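Local coordinates for protein putative phosphosugar isomerase (Silicibacter pomeroyi DSS-3, PDB 3FJ1) that is of unproven function but probably binds phosphorylated sugars through its two SIS domains and may act as a sugar-phosphate isomerase or aminotransferase, at residues R33-L38 with L164-D169; R92-A97 with L120-T125; L67-P72 with D169-D174. All blocks are in the same frame, centred on the assembly; numbering follows the deposited sequence.

Interaction 1: R33-L38 with L164-D169; sequences RVAAVL and LMLLAD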
# COMPACT_ATOMS: atom_id res chain seq x y z
N ARG A 33 -24.20 -7.06 -18.09
CA ARG A 33 -24.15 -6.01 -19.11
C ARG A 33 -22.78 -5.33 -19.14
O ARG A 33 -22.21 -5.12 -20.22
CB ARG A 33 -25.25 -4.99 -18.87
CG ARG A 33 -26.60 -5.46 -19.29
CD ARG A 33 -27.67 -4.47 -18.92
NE ARG A 33 -28.97 -4.91 -19.43
CZ ARG A 33 -30.13 -4.32 -19.19
NH1 ARG A 33 -30.19 -3.23 -18.45
NH2 ARG A 33 -31.25 -4.81 -19.71
N VAL A 34 -22.23 -5.00 -17.96
CA VAL A 34 -20.90 -4.37 -17.91
C VAL A 34 -19.84 -5.35 -18.42
O VAL A 34 -18.99 -4.97 -19.19
CB VAL A 34 -20.53 -3.86 -16.51
CG1 VAL A 34 -19.11 -3.28 -16.50
CG2 VAL A 34 -21.56 -2.80 -16.02
N ALA A 35 -19.90 -6.62 -17.99
CA ALA A 35 -18.98 -7.65 -18.47
C ALA A 35 -19.02 -7.78 -19.99
O ALA A 35 -17.99 -7.96 -20.59
CB ALA A 35 -19.27 -9.01 -17.81
N ALA A 36 -20.22 -7.66 -20.60
CA ALA A 36 -20.39 -7.72 -22.05
C ALA A 36 -19.65 -6.54 -22.73
O ALA A 36 -18.92 -6.72 -23.71
CB ALA A 36 -21.86 -7.76 -22.43
N VAL A 37 -19.82 -5.34 -22.17
CA VAL A 37 -19.11 -4.15 -22.64
C VAL A 37 -17.59 -4.38 -22.55
O VAL A 37 -16.85 -4.06 -23.47
CB VAL A 37 -19.53 -2.90 -21.84
CG1 VAL A 37 -18.63 -1.71 -22.18
CG2 VAL A 37 -21.03 -2.56 -22.11
N LEU A 38 -17.11 -4.96 -21.44
CA LEU A 38 -15.68 -5.21 -21.27
C LEU A 38 -15.15 -6.26 -22.26
O LEU A 38 -14.05 -6.12 -22.76
CB LEU A 38 -15.36 -5.64 -19.82
CG LEU A 38 -15.57 -4.53 -18.77
CD1 LEU A 38 -15.49 -5.11 -17.33
CD2 LEU A 38 -14.53 -3.39 -18.99
N LEU A 164 -15.93 -9.41 -8.02
CA LEU A 164 -15.69 -10.80 -8.41
C LEU A 164 -16.69 -11.31 -9.45
O LEU A 164 -16.31 -12.05 -10.36
CB LEU A 164 -15.61 -11.74 -7.19
CG LEU A 164 -14.34 -11.60 -6.32
CD1 LEU A 164 -14.55 -12.40 -5.04
CD2 LEU A 164 -12.97 -11.95 -7.01
N MSE A 165 -17.96 -10.94 -9.30
CA MSE A 165 -19.05 -11.28 -10.27
C MSE A 165 -18.69 -10.72 -11.64
O MSE A 165 -18.80 -11.40 -12.66
CB MSE A 165 -20.39 -10.71 -9.82
CG MSE A 165 -21.04 -11.44 -8.65
SE MSE A 165 -22.55 -10.40 -7.94
CE MSE A 165 -23.85 -10.48 -9.42
N LEU A 166 -18.19 -9.49 -11.66
CA LEU A 166 -17.85 -8.82 -12.91
C LEU A 166 -16.71 -9.56 -13.57
O LEU A 166 -16.78 -9.90 -14.74
CB LEU A 166 -17.48 -7.35 -12.65
CG LEU A 166 -17.12 -6.45 -13.84
CD1 LEU A 166 -18.30 -6.34 -14.83
CD2 LEU A 166 -16.67 -5.05 -13.30
N LEU A 167 -15.66 -9.84 -12.79
CA LEU A 167 -14.50 -10.55 -13.30
C LEU A 167 -14.85 -11.96 -13.79
O LEU A 167 -14.31 -12.44 -14.78
CB LEU A 167 -13.41 -10.62 -12.24
CG LEU A 167 -12.75 -9.29 -11.87
CD1 LEU A 167 -11.78 -9.47 -10.70
CD2 LEU A 167 -12.09 -8.70 -13.08
N ALA A 168 -15.76 -12.63 -13.08
CA ALA A 168 -16.15 -13.97 -13.41
C ALA A 168 -16.97 -13.97 -14.73
O ALA A 168 -16.77 -14.85 -15.57
CB ALA A 168 -16.94 -14.58 -12.28
N ASP A 169 -17.85 -12.99 -14.91
CA ASP A 169 -18.64 -12.90 -16.16
C ASP A 169 -17.70 -12.52 -17.31
O ASP A 169 -17.81 -13.02 -18.43
CB ASP A 169 -19.78 -11.87 -16.06
CG ASP A 169 -21.05 -12.39 -15.35
OD1 ASP A 169 -21.19 -13.63 -15.11
OD2 ASP A 169 -21.93 -11.53 -15.02
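The crossing of two helices on one side of a SIS-domain sheet brings V34, A35 and L38 of helix 8-41 against L166 and D169 of helix 153-171. The axes of the two short segments approach to 8.7 Å and run at 47° to one another, both heading broadly the same way. The small A35 at the crossing is consistent with so close an approach: its methyl points at the partner helix, and A35 CB reaches CB of D169 at 3.4 Å.

Around this point the packing is carried by one branch of L166. Its CG is anti to the backbone N (chi1 -178°), which turns a side chain whose CB does not aim directly at the other helix so that CD1 enters the angle between V34, A35 and L38. There CD1 of L166 lies 3.6 Å from CG1 of V34, and the two side chains cross at about a right angle. The same L166 methyl comes 3.6 Å from the backbone N of A35 and 4.1 Å from A35 CB. CD1 of L38 also approaches CD1 of L166 at 4.0 Å, again crosswise.

D169 contributes its methylene here, while its charged end turns to another partner, OD1 forming a salt bridge with R177 of helix 174-181. Beyond the helix pair, V34 and L38 also rest on strand 120-125, through V122 and L120.

With neither hydrogen bonds nor salt bridges between the two segments, their association is a matter of shape: a single leucine methyl fits among three aliphatic neighbours, while an aspartate at the point of closest backbone approach offers its CB to the interface and pairs its carboxylate with an arginine elsewhere.

Interaction 2: R92-A97 with L120-T125; sequences RALCLA and LCVALT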
# COMPACT_ATOMS: atom_id res chain seq x y z
N ARG A 92 -7.80 2.32 -23.57
CA ARG A 92 -7.61 0.87 -23.38
C ARG A 92 -7.62 0.40 -21.92
O ARG A 92 -7.30 -0.76 -21.64
CB ARG A 92 -6.30 0.35 -24.02
CG ARG A 92 -6.05 0.73 -25.47
CD ARG A 92 -7.02 0.07 -26.42
NE ARG A 92 -6.76 0.47 -27.81
CZ ARG A 92 -7.58 0.23 -28.83
NH1 ARG A 92 -8.73 -0.41 -28.66
NH2 ARG A 92 -7.24 0.66 -30.05
N ALA A 93 -7.95 1.29 -20.98
CA ALA A 93 -7.99 0.90 -19.57
C ALA A 93 -9.43 0.81 -19.06
O ALA A 93 -10.31 1.55 -19.52
CB ALA A 93 -7.24 1.94 -18.73
N LEU A 94 -9.64 -0.13 -18.14
CA LEU A 94 -10.83 -0.17 -17.28
C LEU A 94 -10.41 0.62 -16.05
O LEU A 94 -9.34 0.34 -15.46
CB LEU A 94 -11.14 -1.58 -16.80
CG LEU A 94 -12.09 -1.79 -15.60
CD1 LEU A 94 -13.50 -1.19 -15.87
CD2 LEU A 94 -12.29 -3.26 -15.23
N CYS A 95 -11.19 1.60 -15.63
CA CYS A 95 -10.97 2.24 -14.34
C CYS A 95 -12.07 1.78 -13.37
O CYS A 95 -13.25 2.05 -13.59
CB CYS A 95 -10.94 3.75 -14.44
SG CYS A 95 -10.71 4.54 -12.81
N LEU A 96 -11.68 1.09 -12.30
CA LEU A 96 -12.62 0.57 -11.34
C LEU A 96 -12.57 1.43 -10.07
O LEU A 96 -11.54 1.46 -9.41
CB LEU A 96 -12.25 -0.88 -11.05
CG LEU A 96 -13.25 -1.66 -10.25
CD1 LEU A 96 -14.59 -1.81 -10.99
CD2 LEU A 96 -12.62 -3.02 -9.95
N ALA A 97 -13.66 2.13 -9.79
CA ALA A 97 -13.75 2.99 -8.60
C ALA A 97 -14.61 2.28 -7.55
O ALA A 97 -15.69 1.79 -7.87
CB ALA A 97 -14.33 4.34 -8.95
N LEU A 120 -12.59 3.39 -19.43
CA LEU A 120 -13.99 2.99 -19.25
C LEU A 120 -14.15 2.93 -17.74
O LEU A 120 -13.60 2.05 -17.08
CB LEU A 120 -14.27 1.61 -19.88
CG LEU A 120 -15.69 1.05 -19.66
CD1 LEU A 120 -16.71 1.92 -20.36
CD2 LEU A 120 -15.80 -0.39 -20.16
N CYS A 121 -14.87 3.89 -17.18
CA CYS A 121 -15.04 3.95 -15.72
C CYS A 121 -16.26 3.21 -15.22
O CYS A 121 -17.38 3.47 -15.69
CB CYS A 121 -15.06 5.41 -15.25
SG CYS A 121 -13.57 6.28 -15.79
N VAL A 122 -16.04 2.28 -14.30
CA VAL A 122 -17.08 1.48 -13.66
C VAL A 122 -17.00 1.72 -12.15
O VAL A 122 -15.91 1.59 -11.57
CB VAL A 122 -16.87 -0.03 -13.94
CG1 VAL A 122 -17.91 -0.89 -13.24
CG2 VAL A 122 -16.86 -0.31 -15.46
N ALA A 123 -18.12 2.09 -11.53
CA ALA A 123 -18.16 2.34 -10.09
C ALA A 123 -18.87 1.20 -9.38
O ALA A 123 -19.93 0.76 -9.83
CB ALA A 123 -18.88 3.66 -9.78
N LEU A 124 -18.26 0.72 -8.29
CA LEU A 124 -18.86 -0.24 -7.36
C LEU A 124 -19.22 0.59 -6.11
O LEU A 124 -18.34 1.09 -5.41
CB LEU A 124 -17.89 -1.36 -6.99
CG LEU A 124 -17.28 -2.19 -8.13
CD1 LEU A 124 -16.47 -3.39 -7.59
CD2 LEU A 124 -18.32 -2.65 -9.12
N THR A 125 -20.51 0.77 -5.88
CA THR A 125 -20.99 1.70 -4.84
C THR A 125 -22.33 1.26 -4.27
O THR A 125 -23.07 0.51 -4.94
CB THR A 125 -21.05 3.19 -5.39
OG1 THR A 125 -21.44 4.10 -4.36
CG2 THR A 125 -22.00 3.36 -6.54
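L94 and V122 meet on one face of a parallel strand pair, and the path of L94 illustrates how a side chain can reach across to the next strand. From CB, which leaves the sheet on the same face as L120 and V122, the chain continues to a CG set anti to the backbone N (chi1 163°). This carries L94 CD1 over the neighbouring strand, where it lies 3.5 Å from the carbonyl O of L120 and equally near CG2 of V122, a tight carbon pair. The other methyl, CD2, packs instead on W170 of helix 153-171.

Two residues on, L96 repeats the reach: its CD1 touches CG of L124 at 3.9 Å and lies a little farther from CG1 of V122. On the opposite face the side chains are smaller. CB of C95 faces SG of C121 at 3.9 Å, and both cysteines pack on A114 of helix 105-116.

The backbones are joined by five hydrogen bonds of 2.8 to 2.9 Å, with C95 and A97 each giving an N-H and accepting one in return. The bond from V122 N to C95 O is almost straight (172° at the hydrogen). The CA-H of C121 also points to C95 O, which is thereby approached by two donors.

L94 and L96 continue the pairing into strand 45-49 through their own backbone bonds, while V122 and L124 touch I140 of strand 138-141. With helix 105-116 linking the paired strands and covering the cysteine face, and helix 8-41 covering the leucine face, the arrangement is a beta-alpha-beta crossover within the three-layered alpha-beta-alpha sandwich of a SIS domain.

Interaction 3: L67-P72 with D169-D174; sequences LLLGLP and DWAEDD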
# COMPACT_ATOMS: atom_id res chain seq x y z
N LEU A 67 -4.85 -12.76 -11.62
CA LEU A 67 -4.90 -14.25 -11.66
C LEU A 67 -5.90 -14.83 -12.67
O LEU A 67 -5.63 -15.85 -13.31
CB LEU A 67 -5.17 -14.82 -10.26
CG LEU A 67 -4.13 -14.48 -9.17
CD1 LEU A 67 -4.49 -15.07 -7.81
CD2 LEU A 67 -2.73 -14.90 -9.57
N LEU A 68 -7.04 -14.17 -12.85
CA LEU A 68 -8.07 -14.64 -13.83
C LEU A 68 -7.84 -14.24 -15.28
O LEU A 68 -8.06 -15.03 -16.20
CB LEU A 68 -9.44 -14.10 -13.48
CG LEU A 68 -10.20 -14.74 -12.37
CD1 LEU A 68 -11.43 -13.83 -12.12
CD2 LEU A 68 -10.63 -16.22 -12.68
N LEU A 69 -7.46 -12.99 -15.47
CA LEU A 69 -7.36 -12.40 -16.79
C LEU A 69 -5.97 -12.00 -17.23
O LEU A 69 -5.74 -11.72 -18.43
CB LEU A 69 -8.27 -11.17 -16.82
CG LEU A 69 -9.77 -11.44 -16.65
CD1 LEU A 69 -10.41 -10.15 -16.21
CD2 LEU A 69 -10.37 -11.98 -17.93
N GLY A 70 -5.02 -12.00 -16.29
CA GLY A 70 -3.65 -11.58 -16.57
C GLY A 70 -3.48 -10.07 -16.82
O GLY A 70 -2.45 -9.63 -17.32
N LEU A 71 -4.48 -9.28 -16.44
CA LEU A 71 -4.42 -7.85 -16.68
C LEU A 71 -3.72 -7.17 -15.53
O LEU A 71 -4.05 -7.42 -14.38
CB LEU A 71 -5.82 -7.25 -16.85
CG LEU A 71 -6.58 -7.68 -18.11
CD1 LEU A 71 -7.96 -7.04 -18.14
CD2 LEU A 71 -5.81 -7.34 -19.39
N PRO A 72 -2.71 -6.35 -15.84
CA PRO A 72 -2.01 -5.61 -14.78
C PRO A 72 -2.96 -4.53 -14.22
O PRO A 72 -3.77 -3.93 -14.95
CB PRO A 72 -0.81 -5.03 -15.51
CG PRO A 72 -1.24 -4.93 -16.92
CD PRO A 72 -2.19 -6.03 -17.17
N ASP A 169 -17.85 -12.99 -14.91
CA ASP A 169 -18.64 -12.90 -16.16
C ASP A 169 -17.70 -12.52 -17.31
O ASP A 169 -17.81 -13.02 -18.43
CB ASP A 169 -19.78 -11.87 -16.06
CG ASP A 169 -21.05 -12.39 -15.35
OD1 ASP A 169 -21.19 -13.63 -15.11
OD2 ASP A 169 -21.93 -11.53 -15.02
N TRP A 170 -16.77 -11.60 -17.04
CA TRP A 170 -15.82 -11.15 -18.06
C TRP A 170 -14.91 -12.30 -18.50
O TRP A 170 -14.70 -12.50 -19.71
CB TRP A 170 -15.07 -9.93 -17.50
CG TRP A 170 -14.05 -9.30 -18.37
CD1 TRP A 170 -13.83 -9.50 -19.69
CD2 TRP A 170 -13.17 -8.26 -17.96
NE1 TRP A 170 -12.79 -8.70 -20.12
CE2 TRP A 170 -12.39 -7.91 -19.07
CE3 TRP A 170 -12.96 -7.60 -16.75
CZ2 TRP A 170 -11.40 -6.93 -19.00
CZ3 TRP A 170 -11.97 -6.62 -16.69
CH2 TRP A 170 -11.21 -6.31 -17.80
N ALA A 171 -14.40 -13.09 -17.55
CA ALA A 171 -13.56 -14.24 -17.85
C ALA A 171 -14.39 -15.45 -18.30
O ALA A 171 -13.83 -16.43 -18.84
CB ALA A 171 -12.71 -14.62 -16.58
N GLU A 172 -15.70 -15.39 -18.10
CA GLU A 172 -16.61 -16.50 -18.38
C GLU A 172 -16.14 -17.74 -17.62
O GLU A 172 -15.98 -18.82 -18.19
CB GLU A 172 -16.72 -16.73 -19.90
CG GLU A 172 -17.32 -15.49 -20.61
CD GLU A 172 -17.40 -15.65 -22.11
OE1 GLU A 172 -16.34 -15.56 -22.79
OE2 GLU A 172 -18.54 -15.81 -22.59
N ASP A 173 -15.92 -17.56 -16.32
CA ASP A 173 -15.37 -18.61 -15.47
C ASP A 173 -16.50 -19.25 -14.65
O ASP A 173 -16.98 -18.68 -13.67
CB ASP A 173 -14.29 -18.04 -14.57
CG ASP A 173 -13.51 -19.09 -13.83
OD1 ASP A 173 -14.08 -19.99 -13.16
OD2 ASP A 173 -12.29 -19.03 -13.93
N ASP A 174 -16.88 -20.45 -15.06
CA ASP A 174 -17.98 -21.15 -14.40
C ASP A 174 -17.65 -21.68 -13.01
O ASP A 174 -18.55 -21.84 -12.21
CB ASP A 174 -18.49 -22.28 -15.31
CG ASP A 174 -19.19 -21.76 -16.54
OD1 ASP A 174 -19.83 -20.69 -16.50
OD2 ASP A 174 -19.16 -22.45 -17.58
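The ends of two helices meet here through L69 and L71 against W170 and A171: helix 53-69 finishes where G70 takes a positive phi, and helix 153-171 closes in a Schellman motif with E172 as C-prime residue. From the end of helix 53-69, L69 forks. Its CD1 lies over one face of the W170 indole in a CH-pi contact, 3.8 Å from the centroid of the six-membered ring, whereas its CD2 turns to CB of A171, also at 3.8 Å. L71 reaches the same indole obliquely, with CD1 3.3 Å from CH2.

W170 has CG anti to its own amide nitrogen (chi1 -180°), which extends the ring from the helix towards both leucines. An alanine here would remove the indole and is likely to leave L69 CD1 and L71 CD1 without their shared aromatic partner, opening a gap between the helix ends.

Farther out, CD2 of L68 touches OD2 of D173 at 3.5 Å, while OD1 of that aspartate caps the following helix at the backbone N of L176. W170 is packed by L38 and R39 of helix 8-41, and L71 by V46 of strand 45-49; beside them, G70 makes backbone hydrogen bonds to the second subunit.

In the fold
From the N terminus, helix 8-41 supplies the first half of interaction 1, whose partner arrives only 126 residues later on helix 153-171. Before that loop closes, the chain passes through 67-72, which opens interaction 3, and then completes the whole of interaction 2, the shortest closure, between strands 93-99 and 120-125. Interaction 3 closes at 169-174, after 96 intervening residues and just past the close of interaction 1. Interaction 2 therefore lies within both larger loops, whereas interactions 1 and 3 cross, their segments alternating and meeting at D169. Helix 153-171 thus ties helix 8-41 to the end of helix 53-69, and V37 packing on L120 joins interactions 1 and 2.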